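Local coordinates for protein tRNA (cytosine(38)-C(5))-methyltransferase (Schizosaccharomyces pombe, PDB 6FDF) that methylates carbon 5 of cytosine 38 in the anticodon loop of tRNA(Asp), using S-adenosyl-L-methionine as methyl donor and leaving S-adenosyl-L-homocysteine, at residues I63-D72 against N107-N117; R168-N176 against V320-P331. One frame throughout, in Å; residues are numbered along the deposited sequence.

Interaction 1. Residues I63-D72 against N107-N117; sequences ISTLTAKDFD and NILNVLPHVNN. With SAH (S-adenosyl-L-homocysteine), chain E.
The amide of Asn107 reaches across to the turn at residues 63-66 and binds its backbone. Its ND2 gives a nearly straight bond (173°) to Leu66 O at 3.0 Å, arriving on a carbonyl lone pair with the acceptor almost in the amide plane. The same nitrogen makes a weak, bent bond to Ile63 O, so two carbonyls of one turn share one NH2 group. With CG anti to the backbone N (chi1 -178°), the side chain is swung off its helix toward that turn, while a water donating to both Asn107 OD1 and Leu66 O fixes the other end of the amide. Beside it, Ile63 CG2 lies 3.7 Å from Ile108 CD1, and the CG1 branch of Ile63 turns instead to the adenine of S-adenosyl-L-homocysteine, whose N1 takes a straight bond from Ile63 N at 2.9 Å. In this Rossmann-like methyltransferase fold the Ile63 end of the contact borders the adenine, and the rest runs away from the cofactor, which Asp41, Asp62 and Ile20 also hydrogen-bond. Further along, Thr67 and Asp70 form a capping box that starts helix 68-74. Val111 CG1 fits against that first turn, 3.4 Å from Ala68 N and 3.6 Å from Phe71 CD2; the Phe71 ring is stacked on Trp79 as well. Val115 CG1 meets Phe71 CB. At the far end Asp72 extends its carboxylate to Asn116, whose backbone N bonds OD1 at 2.8 Å on the syn side, somewhat out of the carboxylate plane. The Asn116 amide lies over the carboxylate, the planes 10° from parallel, and its ND2 is too badly angled to bond OD2. Separate waters donate to each carboxylate oxygen: the one on OD1 accepts from Asn117 N, and the one on OD2 also donates to His114 O.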
loop_
_atom_site.group_PDB
_atom_site.type_symbol
_atom_site.label_atom_id
_atom_site.label_comp_id
_atom_site.label_asym_id
_atom_site.label_seq_id
_atom_site.Cartn_x
_atom_site.Cartn_y
_atom_site.Cartn_z
ATOM N N ILE A 63 0.625 15.389 10.207
ATOM C CA ILE A 63 0.025 14.551 11.242
ATOM C C ILE A 63 0.724 14.717 12.584
ATOM O O ILE A 63 0.110 14.505 13.636
ATOM C CB ILE A 63 0.016 13.091 10.736
ATOM C CG1 ILE A 63 -1.082 12.940 9.680
ATOM C CG2 ILE A 63 -0.174 12.077 11.871
ATOM C CD1 ILE A 63 -1.023 11.663 8.878
ATOM N N SER A 64 1.984 15.150 12.584
ATOM C CA SER A 64 2.670 15.391 13.845
ATOM C C SER A 64 2.126 16.597 14.602
ATOM O O SER A 64 2.455 16.760 15.783
ATOM C CB SER A 64 4.160 15.593 13.596
ATOM O OG SER A 64 4.389 16.887 13.065
ATOM N N THR A 65 1.298 17.433 13.972
ATOM C CA THR A 65 0.713 18.588 14.637
ATOM C C THR A 65 -0.719 18.353 15.086
ATOM O O THR A 65 -1.314 19.248 15.697
ATOM C CB THR A 65 0.762 19.828 13.727
ATOM O OG1 THR A 65 -0.187 19.687 12.660
ATOM C CG2 THR A 65 2.155 20.016 13.150
ATOM N N LEU A 66 -1.285 17.177 14.807
ATOM C CA LEU A 66 -2.644 16.891 15.239
ATOM C C LEU A 66 -2.724 16.862 16.760
ATOM O O LEU A 66 -1.835 16.346 17.439
ATOM C CB LEU A 66 -3.102 15.547 14.664
ATOM C CG LEU A 66 -3.518 15.537 13.194
ATOM C CD1 LEU A 66 -3.675 14.096 12.704
ATOM C CD2 LEU A 66 -4.811 16.312 13.014
ATOM N N THR A 67 -3.803 17.423 17.292
ATOM C CA THR A 67 -4.072 17.452 18.722
ATOM C C THR A 67 -5.292 16.607 19.046
ATOM O O THR A 67 -6.040 16.178 18.165
ATOM C CB THR A 67 -4.326 18.881 19.197
ATOM O OG1 THR A 67 -5.538 19.348 18.589
ATOM C CG2 THR A 67 -3.168 19.789 18.808
ATOM N N ALA A 68 -5.512 16.399 20.346
ATOM C CA ALA A 68 -6.683 15.641 20.767
ATOM C C ALA A 68 -7.966 16.349 20.361
ATOM O O ALA A 68 -8.953 15.694 20.005
ATOM C CB ALA A 68 -6.652 15.413 22.277
ATOM N N LYS A 69 -7.961 17.685 20.383
ATOM C CA LYS A 69 -9.123 18.446 19.930
ATOM C C LYS A 69 -9.397 18.219 18.446
ATOM O O LYS A 69 -10.560 18.209 18.020
ATOM C CB LYS A 69 -8.915 19.934 20.214
ATOM C CG LYS A 69 -8.843 20.272 21.695
ATOM C CD LYS A 69 -8.811 21.780 21.922
ATOM C CE LYS A 69 -10.147 22.420 21.575
ATOM N NZ LYS A 69 -10.258 23.810 22.103
ATOM N N ASP A 70 -8.343 18.059 17.639
ATOM C CA ASP A 70 -8.534 17.712 16.231
ATOM C C ASP A 70 -9.224 16.362 16.089
ATOM O O ASP A 70 -10.208 16.225 15.350
ATOM C CB ASP A 70 -7.193 17.698 15.492
ATOM C CG ASP A 70 -6.537 19.065 15.427
ATOM O OD1 ASP A 70 -7.263 20.086 15.410
ATOM O OD2 ASP A 70 -5.288 19.116 15.384
ATOM N N PHE A 71 -8.706 15.341 16.777
ATOM C CA PHE A 71 -9.330 14.023 16.716
ATOM C C PHE A 71 -10.757 14.054 17.252
ATOM O O PHE A 71 -11.635 13.346 16.742
ATOM C CB PHE A 71 -8.490 13.013 17.491
ATOM C CG PHE A 71 -7.212 12.631 16.801
ATOM C CD1 PHE A 71 -7.239 11.866 15.648
ATOM C CD2 PHE A 71 -5.990 13.024 17.313
ATOM C CE1 PHE A 71 -6.066 11.505 15.011
ATOM C CE2 PHE A 71 -4.810 12.665 16.682
ATOM C CZ PHE A 71 -4.849 11.905 15.529
ATOM N N ASP A 72 -11.009 14.879 18.279
ATOM C CA ASP A 72 -12.360 15.011 18.817
ATOM C C ASP A 72 -13.315 15.572 17.773
ATOM O O ASP A 72 -14.450 15.098 17.636
ATOM C CB ASP A 72 -12.357 15.913 20.051
ATOM C CG ASP A 72 -11.727 15.253 21.266
ATOM O OD1 ASP A 72 -11.634 14.008 21.293
ATOM O OD2 ASP A 72 -11.341 15.989 22.203
ATOM N N ASN A 107 3.333 10.954 17.635
ATOM C CA ASN A 107 2.339 11.939 18.043
ATOM C C ASN A 107 0.956 11.309 18.129
ATOM O O ASN A 107 0.209 11.573 19.079
ATOM C CB ASN A 107 2.332 13.127 17.079
ATOM C CG ASN A 107 1.336 14.200 17.489
ATOM O OD1 ASN A 107 1.467 14.813 18.548
ATOM N ND2 ASN A 107 0.332 14.433 16.646
ATOM N N ILE A 108 0.600 10.462 17.157
ATOM C CA ILE A 108 -0.683 9.764 17.233
ATOM C C ILE A 108 -0.758 8.968 18.529
ATOM O O ILE A 108 -1.763 9.009 19.247
ATOM C CB ILE A 108 -0.891 8.859 16.006
ATOM C CG1 ILE A 108 -1.000 9.694 14.727
ATOM C CG2 ILE A 108 -2.155 8.017 16.171
ATOM C CD1 ILE A 108 -0.919 8.862 13.458
ATOM N N LEU A 109 0.306 8.221 18.841
ATOM C CA LEU A 109 0.299 7.379 20.034
ATOM C C LEU A 109 0.248 8.206 21.312
ATOM O O LEU A 109 -0.339 7.769 22.310
ATOM C CB LEU A 109 1.537 6.481 20.060
ATOM C CG LEU A 109 1.763 5.530 18.884
ATOM C CD1 LEU A 109 3.014 4.693 19.124
ATOM C CD2 LEU A 109 0.549 4.649 18.648
ATOM N N ASN A 110 0.876 9.387 21.307
ATOM C CA ASN A 110 0.863 10.265 22.472
ATOM C C ASN A 110 -0.478 10.967 22.652
ATOM O O ASN A 110 -0.852 11.303 23.782
ATOM C CB ASN A 110 1.973 11.308 22.352
ATOM C CG ASN A 110 3.314 10.793 22.831
ATOM O OD1 ASN A 110 3.387 9.953 23.728
ATOM N ND2 ASN A 110 4.389 11.309 22.243
ATOM N N VAL A 111 -1.199 11.214 21.564
ATOM C CA VAL A 111 -2.455 11.948 21.661
ATOM C C VAL A 111 -3.654 11.022 21.865
ATOM O O VAL A 111 -4.626 11.409 22.525
ATOM C CB VAL A 111 -2.621 12.822 20.403
ATOM C CG1 VAL A 111 -4.022 13.380 20.309
ATOM C CG2 VAL A 111 -1.577 13.943 20.390
ATOM N N LEU A 112 -3.584 9.793 21.348
ATOM C CA LEU A 112 -4.692 8.842 21.443
ATOM C C LEU A 112 -5.290 8.716 22.842
ATOM O O LEU A 112 -6.526 8.738 22.956
ATOM C CB LEU A 112 -4.215 7.480 20.920
ATOM C CG LEU A 112 -5.160 6.290 21.072
ATOM C CD1 LEU A 112 -6.418 6.515 20.262
ATOM C CD2 LEU A 112 -4.448 5.007 20.639
ATOM N N PRO A 113 -4.510 8.591 23.926
ATOM C CA PRO A 113 -5.124 8.414 25.256
ATOM C C PRO A 113 -5.862 9.642 25.762
ATOM O O PRO A 113 -6.525 9.559 26.808
ATOM C CB PRO A 113 -3.926 8.099 26.163
ATOM C CG PRO A 113 -2.829 7.676 25.235
ATOM C CD PRO A 113 -3.040 8.464 23.992
ATOM N N HIS A 114 -5.764 10.768 25.068
ATOM C CA HIS A 114 -6.366 12.016 25.511
ATOM C C HIS A 114 -7.683 12.329 24.811
ATOM O O HIS A 114 -8.289 13.363 25.111
ATOM C CB HIS A 114 -5.393 13.173 25.286
ATOM C CG HIS A 114 -4.202 13.157 26.194
ATOM N ND1 HIS A 114 -3.014 12.548 25.848
ATOM C CD2 HIS A 114 -4.007 13.689 27.422
ATOM C CE1 HIS A 114 -2.141 12.705 26.827
ATOM N NE2 HIS A 114 -2.719 13.394 27.794
ATOM N N VAL A 115 -8.130 11.492 23.870
ATOM C CA VAL A 115 -9.310 11.837 23.081
ATOM C C VAL A 115 -10.577 11.567 23.887
ATOM O O VAL A 115 -10.598 10.766 24.825
ATOM C CB VAL A 115 -9.335 11.083 21.737
ATOM C CG1 VAL A 115 -8.088 11.409 20.903
ATOM C CG2 VAL A 115 -9.493 9.577 21.957
ATOM N N ASN A 116 -11.653 12.267 23.515
ATOM C CA ASN A 116 -12.927 12.100 24.211
ATOM C C ASN A 116 -13.484 10.696 24.020
ATOM O O ASN A 116 -13.998 10.087 24.968
ATOM C CB ASN A 116 -13.939 13.130 23.707
ATOM C CG ASN A 116 -13.745 14.501 24.328
ATOM O OD1 ASN A 116 -13.403 14.624 25.501
ATOM N ND2 ASN A 116 -13.977 15.542 23.539
ATOM N N ASN A 117 -13.402 10.168 22.800
ATOM C CA ASN A 117 -13.999 8.880 22.450
ATOM C C ASN A 117 -12.979 8.075 21.653
ATOM O O ASN A 117 -12.779 8.331 20.460
ATOM C CB ASN A 117 -15.287 9.067 21.659
ATOM C CG ASN A 117 -16.315 9.882 22.412
ATOM O OD1 ASN A 117 -16.615 11.017 22.045
ATOM N ND2 ASN A 117 -16.855 9.309 23.477
HETATM N N SAH E . -1.608 4.468 2.226
HETATM C CA SAH E . -1.577 5.465 1.178
HETATM C CB SAH E . -0.168 6.028 0.974
HETATM C CG SAH E . 0.666 5.932 2.250
HETATM S SD SAH E . 2.383 6.241 1.968
HETATM C C SAH E . -2.110 4.884 -0.093
HETATM O O SAH E . -2.563 3.719 -0.066
HETATM O OXT SAH E . -2.085 5.603 -1.115
HETATM C "C5'" SAH E . 2.596 7.323 3.336
HETATM C "C4'" SAH E . 1.907 8.655 3.039
HETATM O "O4'" SAH E . 1.951 9.426 4.226
HETATM C "C3'" SAH E . 2.583 9.460 1.929
HETATM O "O3'" SAH E . 1.614 9.862 0.962
HETATM C "C2'" SAH E . 3.108 10.712 2.634
HETATM O "O2'" SAH E . 2.925 11.892 1.843
HETATM C "C1'" SAH E . 2.249 10.769 3.892
HETATM N N9 SAH E . 2.928 11.343 5.073
HETATM C C8 SAH E . 4.162 11.053 5.533
HETATM N N7 SAH E . 4.439 11.778 6.644
HETATM C C5 SAH E . 3.372 12.553 6.916
HETATM C C6 SAH E . 3.004 13.550 7.942
HETATM N N6 SAH E . 3.865 13.873 8.933
HETATM N N1 SAH E . 1.780 14.119 7.843
HETATM C C2 SAH E . 0.916 13.803 6.861
HETATM N N3 SAH E . 1.185 12.905 5.895
HETATM C C4 SAH E . 2.383 12.265 5.869
HETATM O O HOH W 1 0.169 17.124 18.996
HETATM O O HOH W 2 -12.797 11.806 20.411
HETATM O O HOH W 3 -9.849 15.519 24.331
#

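Interaction 2. Residues R168-N176 against V320-P331; sequences RWYGLARLN and VVSYLISLLLEP
Leu324 CD1 sits over one face of the Tyr170 ring, 3.5 Å from its centroid and close to the ring normal, a CH-pi contact at the buried end of the interface. Val321 CG2 approaches Tyr170 CE1 obliquely at 3.8 Å, and Val320 CG1 lies beside the phenol oxygen, so three residues of one helix gather on one side of the ring. Leu172 comes next along the strand. Its CB meets Leu328 CD1 at 3.9 Å, while its CD2 lies over the helix backbone, 3.6 Å from Leu324 O. Leu328, with CG anti to the backbone N, brings CD1 near Ala173 O as well. Strand 168-175 and helix 320-328 run nearly parallel, their axes 19° apart and 9.5 Å at closest approach: a helix layered on the mixed sheet of the methyltransferase domain. The strand is antiparallel to its neighbours 121-127 and 148-155, and helix 22-29 packs on the same terminal helix, as Val321 on Ala26.

Toward the helix's C-terminal end, the apolar packing gives way to a polar end, where Arg174 is itself buried and Glu330 and Pro331 are exposed. The extended chain of Arg174 slides past Leu328 in the opposite direction and makes two hydrogen bonds: NH1 to Leu327 O (2.7 Å), near the guanidinium plane but bent (137°), and NE to Leu328 O (3.1 Å), straighter (155°) but tilted from that plane. Pro331 CD lies over one guanidinium face, and Trp181 and Phe177 add cation-pi contacts. Glu330 forms no direct salt bridge with Arg174; a water instead accepts from NH1 and donates to Glu330 OE1. At this helix terminus the dipole is expected to leave partial negative charge, which the guanidinium probably helps to stabilise while tying helix to strand.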
loop_
_atom_site.group_PDB
_atom_site.type_symbol
_atom_site.label_atom_id
_atom_site.label_comp_id
_atom_site.label_asym_id
_atom_site.label_seq_id
_atom_site.Cartn_x
_atom_site.Cartn_y
_atom_site.Cartn_z
ATOM N N ARG A 168 3.791 -7.041 3.695
ATOM C CA ARG A 168 3.546 -5.905 4.570
ATOM C C ARG A 168 3.085 -6.405 5.927
ATOM O O ARG A 168 2.454 -7.459 6.033
ATOM C CB ARG A 168 2.487 -4.964 3.985
ATOM C CG ARG A 168 2.913 -4.296 2.691
ATOM C CD ARG A 168 4.068 -3.352 2.983
ATOM N NE ARG A 168 4.383 -2.462 1.872
ATOM C CZ ARG A 168 5.386 -2.647 1.017
ATOM N NH1 ARG A 168 5.602 -1.757 0.052
ATOM N NH2 ARG A 168 6.174 -3.709 1.130
ATOM N N TRP A 169 3.408 -5.630 6.960
ATOM C CA TRP A 169 2.891 -5.848 8.302
ATOM C C TRP A 169 1.547 -5.154 8.447
ATOM O O TRP A 169 1.346 -4.058 7.917
ATOM C CB TRP A 169 3.874 -5.301 9.339
ATOM C CG TRP A 169 3.427 -5.430 10.768
ATOM C CD1 TRP A 169 3.695 -6.463 11.620
ATOM C CD2 TRP A 169 2.667 -4.473 11.522
ATOM N NE1 TRP A 169 3.137 -6.217 12.854
ATOM C CE2 TRP A 169 2.502 -5.004 12.821
ATOM C CE3 TRP A 169 2.109 -3.225 11.223
ATOM C CZ2 TRP A 169 1.799 -4.332 13.821
ATOM C CZ3 TRP A 169 1.408 -2.555 12.220
ATOM C CH2 TRP A 169 1.260 -3.112 13.501
ATOM N N TYR A 170 0.629 -5.802 9.165
ATOM C CA TYR A 170 -0.679 -5.234 9.463
ATOM C C TYR A 170 -0.992 -5.398 10.939
ATOM O O TYR A 170 -0.775 -6.472 11.512
ATOM C CB TYR A 170 -1.789 -5.902 8.651
ATOM C CG TYR A 170 -1.609 -5.785 7.166
ATOM C CD1 TYR A 170 -2.142 -4.715 6.468
ATOM C CD2 TYR A 170 -0.939 -6.777 6.452
ATOM C CE1 TYR A 170 -2.000 -4.620 5.096
ATOM C CE2 TYR A 170 -0.786 -6.685 5.087
ATOM C CZ TYR A 170 -1.320 -5.605 4.414
ATOM O OH TYR A 170 -1.169 -5.503 3.052
ATOM N N GLY A 171 -1.501 -4.329 11.547
ATOM C CA GLY A 171 -2.051 -4.386 12.887
ATOM C C GLY A 171 -3.528 -4.055 12.867
ATOM O O GLY A 171 -3.925 -3.023 12.316
ATOM N N LEU A 172 -4.348 -4.944 13.415
ATOM C CA LEU A 172 -5.792 -4.750 13.523
ATOM C C LEU A 172 -6.136 -4.686 15.000
ATOM O O LEU A 172 -5.815 -5.615 15.748
ATOM C CB LEU A 172 -6.558 -5.893 12.848
ATOM C CG LEU A 172 -6.738 -5.876 11.326
ATOM C CD1 LEU A 172 -5.406 -5.920 10.596
ATOM C CD2 LEU A 172 -7.614 -7.043 10.895
ATOM N N ALA A 173 -6.795 -3.604 15.422
ATOM C CA ALA A 173 -7.084 -3.383 16.837
ATOM C C ALA A 173 -8.570 -3.120 17.031
ATOM O O ALA A 173 -9.149 -2.294 16.321
ATOM C CB ALA A 173 -6.268 -2.204 17.396
ATOM N N ARG A 174 -9.180 -3.828 17.983
ATOM C CA ARG A 174 -10.554 -3.585 18.407
ATOM C C ARG A 174 -10.560 -3.152 19.864
ATOM O O ARG A 174 -9.991 -3.840 20.719
ATOM C CB ARG A 174 -11.429 -4.836 18.263
ATOM C CG ARG A 174 -11.596 -5.369 16.855
ATOM C CD ARG A 174 -12.307 -6.700 16.916
ATOM N NE ARG A 174 -12.663 -7.215 15.597
ATOM C CZ ARG A 174 -13.061 -8.467 15.375
ATOM N NH1 ARG A 174 -13.354 -8.870 14.141
ATOM N NH2 ARG A 174 -13.152 -9.326 16.387
ATOM N N LEU A 175 -11.220 -2.029 20.147
ATOM C CA LEU A 175 -11.367 -1.561 21.521
ATOM C C LEU A 175 -12.260 -2.502 22.327
ATOM O O LEU A 175 -13.333 -2.907 21.864
ATOM C CB LEU A 175 -11.950 -0.149 21.520
ATOM C CG LEU A 175 -12.098 0.545 22.873
ATOM C CD1 LEU A 175 -10.740 0.870 23.478
ATOM C CD2 LEU A 175 -12.917 1.808 22.697
ATOM N N ASN A 176 -11.813 -2.838 23.541
ATOM C CA ASN A 176 -12.598 -3.608 24.516
ATOM C C ASN A 176 -13.239 -4.858 23.905
ATOM O O ASN A 176 -14.433 -5.119 24.066
ATOM C CB ASN A 176 -13.664 -2.725 25.174
ATOM C CG ASN A 176 -13.068 -1.542 25.926
ATOM O OD1 ASN A 176 -13.605 -0.432 25.891
ATOM N ND2 ASN A 176 -11.965 -1.780 26.626
ATOM N N VAL A 320 -5.898 -6.993 -0.561
ATOM C CA VAL A 320 -5.546 -7.536 0.756
ATOM C C VAL A 320 -6.194 -6.724 1.873
ATOM O O VAL A 320 -6.782 -7.282 2.808
ATOM C CB VAL A 320 -4.017 -7.604 0.923
ATOM C CG1 VAL A 320 -3.658 -8.120 2.314
ATOM C CG2 VAL A 320 -3.400 -8.523 -0.146
ATOM N N VAL A 321 -6.119 -5.395 1.786
ATOM C CA VAL A 321 -6.689 -4.579 2.855
ATOM C C VAL A 321 -8.212 -4.679 2.885
ATOM O O VAL A 321 -8.819 -4.590 3.963
ATOM C CB VAL A 321 -6.194 -3.129 2.708
ATOM C CG1 VAL A 321 -6.871 -2.216 3.714
ATOM C CG2 VAL A 321 -4.690 -3.102 2.912
ATOM N N SER A 322 -8.863 -4.867 1.729
ATOM C CA SER A 322 -10.315 -5.050 1.740
ATOM C C SER A 322 -10.707 -6.264 2.579
ATOM O O SER A 322 -11.705 -6.232 3.311
ATOM C CB SER A 322 -10.861 -5.194 0.315
ATOM O OG SER A 322 -10.585 -6.471 -0.251
ATOM N N TYR A 323 -9.921 -7.339 2.498
ATOM C CA TYR A 323 -10.183 -8.512 3.327
ATOM C C TYR A 323 -9.961 -8.213 4.807
ATOM O O TYR A 323 -10.755 -8.636 5.655
ATOM C CB TYR A 323 -9.290 -9.676 2.899
ATOM C CG TYR A 323 -9.418 -10.134 1.470
ATOM C CD1 TYR A 323 -10.640 -10.120 0.812
ATOM C CD2 TYR A 323 -8.305 -10.591 0.780
ATOM C CE1 TYR A 323 -10.745 -10.562 -0.503
ATOM C CE2 TYR A 323 -8.397 -11.024 -0.526
ATOM C CZ TYR A 323 -9.615 -11.005 -1.165
ATOM O OH TYR A 323 -9.695 -11.442 -2.469
ATOM N N LEU A 324 -8.865 -7.521 5.139
ATOM C CA LEU A 324 -8.588 -7.211 6.540
ATOM C C LEU A 324 -9.631 -6.264 7.116
ATOM O O LEU A 324 -10.010 -6.390 8.287
ATOM C CB LEU A 324 -7.191 -6.606 6.679
ATOM C CG LEU A 324 -6.047 -7.579 6.392
ATOM C CD1 LEU A 324 -4.786 -6.815 6.092
ATOM C CD2 LEU A 324 -5.836 -8.555 7.549
ATOM N N ILE A 325 -10.101 -5.305 6.315
ATOM C CA ILE A 325 -11.159 -4.410 6.781
ATOM C C ILE A 325 -12.418 -5.204 7.104
ATOM O O ILE A 325 -13.067 -4.973 8.131
ATOM C CB ILE A 325 -11.427 -3.309 5.738
ATOM C CG1 ILE A 325 -10.322 -2.255 5.793
ATOM C CG2 ILE A 325 -12.791 -2.657 5.968
ATOM C CD1 ILE A 325 -10.389 -1.250 4.659
ATOM N N SER A 326 -12.790 -6.138 6.224
ATOM C CA SER A 326 -13.951 -6.989 6.467
ATOM C C SER A 326 -13.817 -7.744 7.784
ATOM O O SER A 326 -14.764 -7.811 8.579
ATOM C CB SER A 326 -14.121 -7.972 5.311
ATOM O OG SER A 326 -14.397 -7.284 4.107
ATOM N N LEU A 327 -12.644 -8.332 8.022
ATOM C CA LEU A 327 -12.387 -9.015 9.286
ATOM C C LEU A 327 -12.479 -8.052 10.462
ATOM O O LEU A 327 -13.151 -8.331 11.460
ATOM C CB LEU A 327 -11.011 -9.675 9.249
ATOM C CG LEU A 327 -10.590 -10.382 10.535
ATOM C CD1 LEU A 327 -11.543 -11.532 10.835
ATOM C CD2 LEU A 327 -9.160 -10.876 10.426
ATOM N N LEU A 328 -11.800 -6.910 10.359
ATOM C CA LEU A 328 -11.727 -5.974 11.477
ATOM C C LEU A 328 -13.111 -5.541 11.948
ATOM O O LEU A 328 -13.377 -5.490 13.156
ATOM C CB LEU A 328 -10.898 -4.759 11.065
ATOM C CG LEU A 328 -10.696 -3.639 12.084
ATOM C CD1 LEU A 328 -10.015 -4.162 13.337
ATOM C CD2 LEU A 328 -9.888 -2.487 11.463
ATOM N N LEU A 329 -14.000 -5.218 11.013
ATOM C CA LEU A 329 -15.270 -4.587 11.341
ATOM C C LEU A 329 -16.416 -5.577 11.540
ATOM O O LEU A 329 -17.571 -5.146 11.604
ATOM C CB LEU A 329 -15.647 -3.581 10.249
ATOM C CG LEU A 329 -14.613 -2.486 9.989
ATOM C CD1 LEU A 329 -15.043 -1.652 8.800
ATOM C CD2 LEU A 329 -14.431 -1.628 11.233
ATOM N N GLU A 330 -16.136 -6.879 11.630
ATOM C CA GLU A 330 -17.208 -7.854 11.840
ATOM C C GLU A 330 -18.111 -7.549 13.033
ATOM O O GLU A 330 -19.335 -7.724 12.894
ATOM C CB GLU A 330 -16.630 -9.274 11.964
ATOM C CG GLU A 330 -16.078 -9.800 10.648
ATOM C CD GLU A 330 -15.724 -11.273 10.686
ATOM O OE1 GLU A 330 -15.582 -11.839 11.789
ATOM O OE2 GLU A 330 -15.589 -11.868 9.599
ATOM N N PRO A 331 -17.615 -7.125 14.205
ATOM C CA PRO A 331 -18.532 -6.878 15.333
ATOM C C PRO A 331 -19.550 -5.779 15.072
ATOM O O PRO A 331 -20.468 -5.614 15.887
ATOM C CB PRO A 331 -17.589 -6.489 16.482
ATOM C CG PRO A 331 -16.287 -7.105 16.119
ATOM C CD PRO A 331 -16.210 -6.960 14.627
HETATM O O HOH W 4 -13.528 -11.677 13.683
#

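The two contacts lie in one methyltransferase domain, with centres 21 Å apart and nearest atoms about 6 Å apart, and do not touch. They follow in series along the chain: interaction 1 closes before interaction 2 opens. Interaction 1 joins the turn after strand 58-60 and helix 68-74 to helix 103-111, and its residues also meet strands 11-16 and 34-41 of the seven-stranded sheet. Interaction 2 uses strand 168-175, the one antiparallel strand of that sheet, as in class I methyltransferases, and brings helix 318-328 back from the end of the chain. Only interaction 1 contacts the cofactor directly; together they connect early and late parts of the sequence to a common sheet.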